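Local coordinates for penicillin-binding protein activator LpoA (Escherichia coli, PDB 6DR3) that activates peptidoglycan synthesis from the outer membrane, being essential for penicillin-binding protein 1A and stimulating its transpeptidase activity in vitro, and is represented here by its amino-terminal, TPR-like helical domain, at residues 14-18 with 19-23; 63-66 with 67-70; 186-189 with 190-193. All blocks are in the same frame, centred on the assembly; numbering follows the deposited sequence.

Contact 1: residues 14-18 with 19-23; sequences AQADS and AFYLQ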
# COMPACT_ATOMS: atom_id res chain seq x y z
N ALA A 14 -1.28 13.76 -9.35
CA ALA A 14 -0.11 14.05 -10.17
C ALA A 14 1.11 13.82 -9.30
O ALA A 14 1.04 13.89 -8.07
CB ALA A 14 -0.14 15.49 -10.71
N GLN A 15 2.24 13.53 -9.94
CA GLN A 15 3.49 13.29 -9.23
C GLN A 15 4.62 14.09 -9.86
O GLN A 15 4.67 14.30 -11.08
CB GLN A 15 3.88 11.80 -9.23
CG GLN A 15 3.37 11.02 -8.02
CD GLN A 15 1.94 10.53 -8.17
OE1 GLN A 15 1.42 10.45 -9.28
NE2 GLN A 15 1.30 10.21 -7.05
N ALA A 16 5.54 14.55 -9.00
CA ALA A 16 6.78 15.17 -9.42
C ALA A 16 7.86 14.76 -8.42
O ALA A 16 7.58 14.17 -7.38
CB ALA A 16 6.66 16.70 -9.50
N ASP A 17 9.11 15.07 -8.75
CA ASP A 17 10.22 14.72 -7.87
C ASP A 17 10.52 15.85 -6.89
O ASP A 17 9.97 16.95 -6.98
CB ASP A 17 11.46 14.35 -8.68
CG ASP A 17 11.95 15.48 -9.56
OD1 ASP A 17 11.56 16.64 -9.33
OD2 ASP A 17 12.74 15.21 -10.49
N SER A 18 11.42 15.57 -5.95
CA SER A 18 11.71 16.54 -4.89
C SER A 18 12.31 17.82 -5.46
O SER A 18 12.05 18.91 -4.95
CB SER A 18 12.66 15.92 -3.87
OG SER A 18 13.87 15.50 -4.48
N ALA A 19 13.12 17.71 -6.52
CA ALA A 19 13.71 18.90 -7.11
C ALA A 19 12.64 19.88 -7.56
O ALA A 19 12.76 21.09 -7.34
CB ALA A 19 14.60 18.51 -8.29
N PHE A 20 11.57 19.38 -8.18
CA PHE A 20 10.46 20.24 -8.60
C PHE A 20 9.79 20.88 -7.39
O PHE A 20 9.60 22.10 -7.34
CB PHE A 20 9.46 19.42 -9.40
CG PHE A 20 8.26 20.20 -9.87
CD1 PHE A 20 8.34 21.00 -11.00
CD2 PHE A 20 7.06 20.13 -9.19
CE1 PHE A 20 7.24 21.72 -11.43
CE2 PHE A 20 5.96 20.84 -9.61
CZ PHE A 20 6.05 21.64 -10.73
N TYR A 21 9.43 20.07 -6.39
CA TYR A 21 8.75 20.60 -5.21
C TYR A 21 9.61 21.62 -4.48
O TYR A 21 9.10 22.65 -4.03
CB TYR A 21 8.37 19.45 -4.27
CG TYR A 21 7.36 18.47 -4.83
CD1 TYR A 21 6.33 18.90 -5.66
CD2 TYR A 21 7.45 17.12 -4.54
CE1 TYR A 21 5.41 18.00 -6.16
CE2 TYR A 21 6.53 16.22 -5.04
CZ TYR A 21 5.51 16.66 -5.85
OH TYR A 21 4.60 15.76 -6.35
N LEU A 22 10.91 21.35 -4.35
CA LEU A 22 11.79 22.29 -3.67
C LEU A 22 11.90 23.59 -4.45
O LEU A 22 11.97 24.67 -3.86
CB LEU A 22 13.17 21.66 -3.47
CG LEU A 22 13.22 20.48 -2.49
CD1 LEU A 22 14.56 19.77 -2.57
CD2 LEU A 22 12.95 20.95 -1.07
N GLN A 23 11.91 23.51 -5.78
CA GLN A 23 11.95 24.73 -6.60
C GLN A 23 10.69 25.56 -6.39
O GLN A 23 10.77 26.79 -6.25
CB GLN A 23 12.12 24.36 -8.07
CG GLN A 23 12.18 25.56 -9.01
CD GLN A 23 13.35 26.48 -8.73
OE1 GLN A 23 13.17 27.61 -8.28
NE2 GLN A 23 14.56 26.00 -8.99

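Contact 2: residues 63-66 with 67-70; sequences ELND and AQRR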
# COMPACT_ATOMS: atom_id res chain seq x y z
N GLU A 63 2.39 26.42 12.99
CA GLU A 63 1.01 26.78 12.65
C GLU A 63 0.62 26.11 11.34
O GLU A 63 0.79 26.68 10.25
CB GLU A 63 0.87 28.30 12.56
CG GLU A 63 0.54 28.98 13.88
CD GLU A 63 0.49 30.50 13.75
OE1 GLU A 63 1.17 31.04 12.86
OE2 GLU A 63 -0.23 31.14 14.55
N LEU A 64 0.09 24.90 11.43
CA LEU A 64 -0.43 24.17 10.29
C LEU A 64 -1.94 24.05 10.40
O LEU A 64 -2.49 23.96 11.50
CB LEU A 64 0.18 22.76 10.21
CG LEU A 64 1.71 22.67 10.18
CD1 LEU A 64 2.16 21.24 10.40
CD2 LEU A 64 2.26 23.21 8.87
N ASN A 65 -2.63 24.07 9.26
CA ASN A 65 -4.06 23.80 9.28
C ASN A 65 -4.29 22.30 9.42
O ASN A 65 -3.37 21.49 9.35
CB ASN A 65 -4.74 24.36 8.03
CG ASN A 65 -4.32 23.66 6.75
OD1 ASN A 65 -4.06 22.46 6.73
ND2 ASN A 65 -4.27 24.42 5.66
N ASP A 66 -5.56 21.92 9.64
CA ASP A 66 -5.86 20.53 9.95
C ASP A 66 -5.42 19.60 8.83
O ASP A 66 -4.87 18.52 9.09
CB ASP A 66 -7.35 20.36 10.23
CG ASP A 66 -7.83 21.22 11.38
OD1 ASP A 66 -7.24 22.30 11.59
OD2 ASP A 66 -8.78 20.81 12.08
N ALA A 67 -5.65 20.00 7.58
CA ALA A 67 -5.24 19.17 6.45
C ALA A 67 -3.72 19.02 6.41
O ALA A 67 -3.20 17.92 6.16
CB ALA A 67 -5.76 19.76 5.15
N GLN A 68 -2.99 20.10 6.66
CA GLN A 68 -1.53 20.04 6.65
C GLN A 68 -0.99 19.22 7.81
O GLN A 68 0.04 18.55 7.67
CB GLN A 68 -0.95 21.45 6.67
CG GLN A 68 -1.24 22.25 5.41
CD GLN A 68 -0.95 23.73 5.57
OE1 GLN A 68 -1.00 24.26 6.68
NE2 GLN A 68 -0.65 24.40 4.47
N ARG A 69 -1.66 19.26 8.97
CA ARG A 69 -1.18 18.50 10.11
C ARG A 69 -1.41 17.01 9.91
O ARG A 69 -0.57 16.19 10.29
CB ARG A 69 -1.86 18.98 11.39
CG ARG A 69 -1.30 18.33 12.65
CD ARG A 69 -1.80 19.00 13.92
NE ARG A 69 -1.52 20.43 13.93
CZ ARG A 69 -0.32 20.97 14.15
NH1 ARG A 69 0.73 20.19 14.37
NH2 ARG A 69 -0.18 22.29 14.14
N ARG A 70 -2.55 16.63 9.32
CA ARG A 70 -2.79 15.22 9.04
C ARG A 70 -1.74 14.67 8.08
O ARG A 70 -1.24 13.55 8.27
CB ARG A 70 -4.20 15.03 8.46
CG ARG A 70 -5.28 15.00 9.53
CD ARG A 70 -6.64 14.58 8.97
NE ARG A 70 -7.38 15.71 8.40
CZ ARG A 70 -8.13 16.55 9.11
NH1 ARG A 70 -8.25 16.41 10.42
NH2 ARG A 70 -8.77 17.54 8.50
O HOH W 1 -9.81 18.43 12.28

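Contact 3: residues 186-189 with 190-193; sequences RNDP and DMMK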
# COMPACT_ATOMS: atom_id res chain seq x y z
N ARG A 186 -1.25 -28.05 -7.26
CA ARG A 186 0.05 -27.55 -7.71
C ARG A 186 0.90 -28.62 -8.39
O ARG A 186 1.93 -28.28 -8.98
CB ARG A 186 0.83 -26.96 -6.52
CG ARG A 186 0.92 -27.84 -5.29
CD ARG A 186 1.59 -27.11 -4.15
NE ARG A 186 1.41 -27.80 -2.87
CZ ARG A 186 1.80 -27.32 -1.70
NH1 ARG A 186 2.39 -26.14 -1.62
NH2 ARG A 186 1.59 -28.02 -0.59
N ASN A 187 0.50 -29.89 -8.33
CA ASN A 187 1.22 -30.96 -9.00
C ASN A 187 0.62 -31.35 -10.35
O ASN A 187 1.09 -32.30 -10.98
CB ASN A 187 1.29 -32.20 -8.10
CG ASN A 187 2.50 -33.06 -8.38
OD1 ASN A 187 3.61 -32.77 -7.94
ND2 ASN A 187 2.30 -34.15 -9.12
N ASP A 188 -0.42 -30.64 -10.80
CA ASP A 188 -1.06 -30.92 -12.09
C ASP A 188 -1.35 -29.59 -12.77
O ASP A 188 -2.41 -28.98 -12.54
CB ASP A 188 -2.33 -31.75 -11.91
CG ASP A 188 -2.88 -32.27 -13.23
OD1 ASP A 188 -2.66 -31.62 -14.27
OD2 ASP A 188 -3.54 -33.33 -13.22
N PRO A 189 -0.44 -29.10 -13.61
CA PRO A 189 -0.65 -27.79 -14.24
C PRO A 189 -1.98 -27.66 -14.97
O PRO A 189 -2.62 -26.60 -14.90
CB PRO A 189 0.53 -27.67 -15.21
CG PRO A 189 1.57 -28.57 -14.66
CD PRO A 189 0.84 -29.71 -14.02
N ASP A 190 -2.43 -28.71 -15.66
CA ASP A 190 -3.68 -28.64 -16.40
C ASP A 190 -4.87 -28.48 -15.45
O ASP A 190 -5.76 -27.66 -15.68
CB ASP A 190 -3.85 -29.89 -17.26
CG ASP A 190 -2.77 -30.02 -18.32
OD1 ASP A 190 -2.01 -29.05 -18.51
OD2 ASP A 190 -2.68 -31.09 -18.96
N MET A 191 -4.90 -29.27 -14.37
CA MET A 191 -5.96 -29.12 -13.39
C MET A 191 -5.84 -27.81 -12.62
O MET A 191 -6.85 -27.24 -12.20
CB MET A 191 -5.96 -30.31 -12.42
CG MET A 191 -6.48 -31.60 -13.02
SD MET A 191 -8.24 -31.55 -13.40
CE MET A 191 -8.94 -31.61 -11.75
N MET A 192 -4.61 -27.33 -12.42
CA MET A 192 -4.43 -26.03 -11.79
C MET A 192 -5.11 -24.93 -12.60
O MET A 192 -5.82 -24.09 -12.05
CB MET A 192 -2.94 -25.72 -11.64
CG MET A 192 -2.65 -24.35 -11.01
SD MET A 192 -3.33 -24.19 -9.35
CE MET A 192 -2.34 -25.43 -8.54
N LYS A 193 -4.89 -24.92 -13.91
CA LYS A 193 -5.51 -23.91 -14.76
C LYS A 193 -7.03 -23.99 -14.67
O LYS A 193 -7.71 -22.96 -14.56
CB LYS A 193 -5.05 -24.07 -16.21
CG LYS A 193 -5.28 -22.84 -17.06
CD LYS A 193 -4.89 -23.06 -18.51
CE LYS A 193 -4.61 -21.74 -19.21
NZ LYS A 193 -5.71 -20.75 -19.02

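Contact 1: residues 14-18 with 19-23
D17 reaches F20 because its CG lies between the backbone N and the carbonyl carbon (chi1 60°), which folds the carboxylate back over the first turn of the helix it precedes. In Y21 the torsion places CG anti to the carbonyl carbon (chi1 -65°), and the ring runs back alongside the extended loop. D17 occupies the N-cap position, and the first torsion lets its side chain do the capping: D17 OD1 accepts from F20 N at 3.0 Å, nearly along its C-O axis. A short acidic side chain suits this place, since it reaches an N-H of the first turn that lacks a carbonyl from a preceding helical turn, and its charge would probably interact favourably with the helix's positive end. The regular helical bonds then begin, from Y21 N to D17 O and from L22 N to S18 O.

Y21 is a bridge between helix and loop. Its phenol oxygen accepts from the loop backbone, A16 N to Y21 OH being 3.1 Å in a bent bond (N-H...O 137°), while D17 O lies over one face of the ring, 3.5 Å from Y21 CD2. The small methyl of A16 touches both aromatics from one side: A16 CB is 3.5 Å from F20 CD2 and 3.8 Å from Y21 CE1. Tyrosine offers both an apolar surface for the alanine and a polar end for a backbone N-H.

S18 begins the helix and is buried, its hydroxyl hydrogen-bonded to E47. Helix 30-47 lies against this turn, S18 touching A43 and L44 and L22 touching A40, whereas A14 at the other end of the loop packs on A8 and Y9 of helix 7-11, joining the junction to both neighbouring helices.

Contact 2: residues 63-66 with 67-70
L64 packs against Q68 just ahead of a capping box that starts helix 66-82, its CB 3.9 Å from Q68 CB. The same leucine also lies over one face of the R69 guanidinium, with L64 CD1 4.1 Å above the plane and offset toward the rim; the bend in the arginine chain at chi3 (-56°) brings the group back over it. R69 NH2 is hydrogen-bonded to Q62 O. L64 also touches I34 of helix 30-47, where a branched apolar side chain belongs.

N65 is the N-cap, and the box is reciprocal. Its CG lies between the backbone N and the carbonyl carbon (chi1 67°), carrying the amide oxygen onto the backbone N-H of Q68 in the first turn: N65 OD1 accepts from Q68 N at a short 2.6 Å. In return N65 N gives its hydrogen to Q68 OE1, 3.1 Å away. The two side-chain amides stack with their planes 24° apart. Glutamine suits the partner position because its oxygen closes the box while NE2 binds N35 of helix 30-47, which probably fixes which way round the amide sits. N65 O then receives R69 N, the first helical bond.

D66 opens the helix, and a negative group in this first turn would be favoured by the helix end. Its carbonyl accepts from R70 N and, the R70 chain bending at chi3, the same oxygen faces the guanidinium's centre. The charged groups do not meet: one water bridges them, donating to D66 OD2 at 2.6 Å and accepting from R70 NH1 at 3.2 Å.

Contact 3: residues 186-189 with 190-193
D188 and M191 meet at the start of helix 189-202, where the aspartate acts as N-cap: D188 OD1 accepts from M191 N at 3.2 Å. The bond is straight at the hydrogen (171°), yet the donor comes from above the carboxylate plane. The other carboxylate oxygen rests on the methionine chain, D188 OD2 being 3.4 Å from M191 CG, and the two side chains run obliquely over one another. Backbone bonds complete the turn, with M192 N bound to D188 O at 2.8 Å and K193 N to P189 O.

The cap depends on D188 holding CG anti to its own nitrogen (chi1 -170°), which swings the acid toward the helix from an extended backbone. P189 fits the first helical position, because a residue there needs no N-H for a helical bond and the ring fixes phi near the helical value.

M192 makes the second contact with the loop. Its chain bends at chi2 and chi3 and brings the terminal methyl against the backbone of R186, M192 CE lying 3.3 Å from R186 CA, a tight contact. The same methionine touches W182 and N185 of helix 170-185. R186 makes a cation-pi contact with W182, tying the loop to the helix it leaves.

D188 and D190 are both acidic, and D188 OD1 stands 4.7 Å from D190 OD2. Such a pair would probably repel mildly in isolation; at the amino end of a helix, where the first-turn N-H groups and the helix dipole would give a positive potential, both charges are probably tolerated and the deprotonated forms favoured.

From the N terminus the three contacts follow in series, none nesting in or crossing another, and each is a loop running into a helix. Contact 1 closes the connection between helix 7-11 and helix 18-25, and contact 2 the one between helix 50-58 and helix 66-82. Both lean on helix 30-47, contact 1 near its carboxyl end and contact 2 nearer its beginning, so this helix links them although their centres are about 20 Å apart. Contact 3 joins helix 170-185 to helix 189-202 on the opposite side of the chain's centre from the other two, its centre about 48 Å from that of contact 1 and 54 Å from that of contact 2.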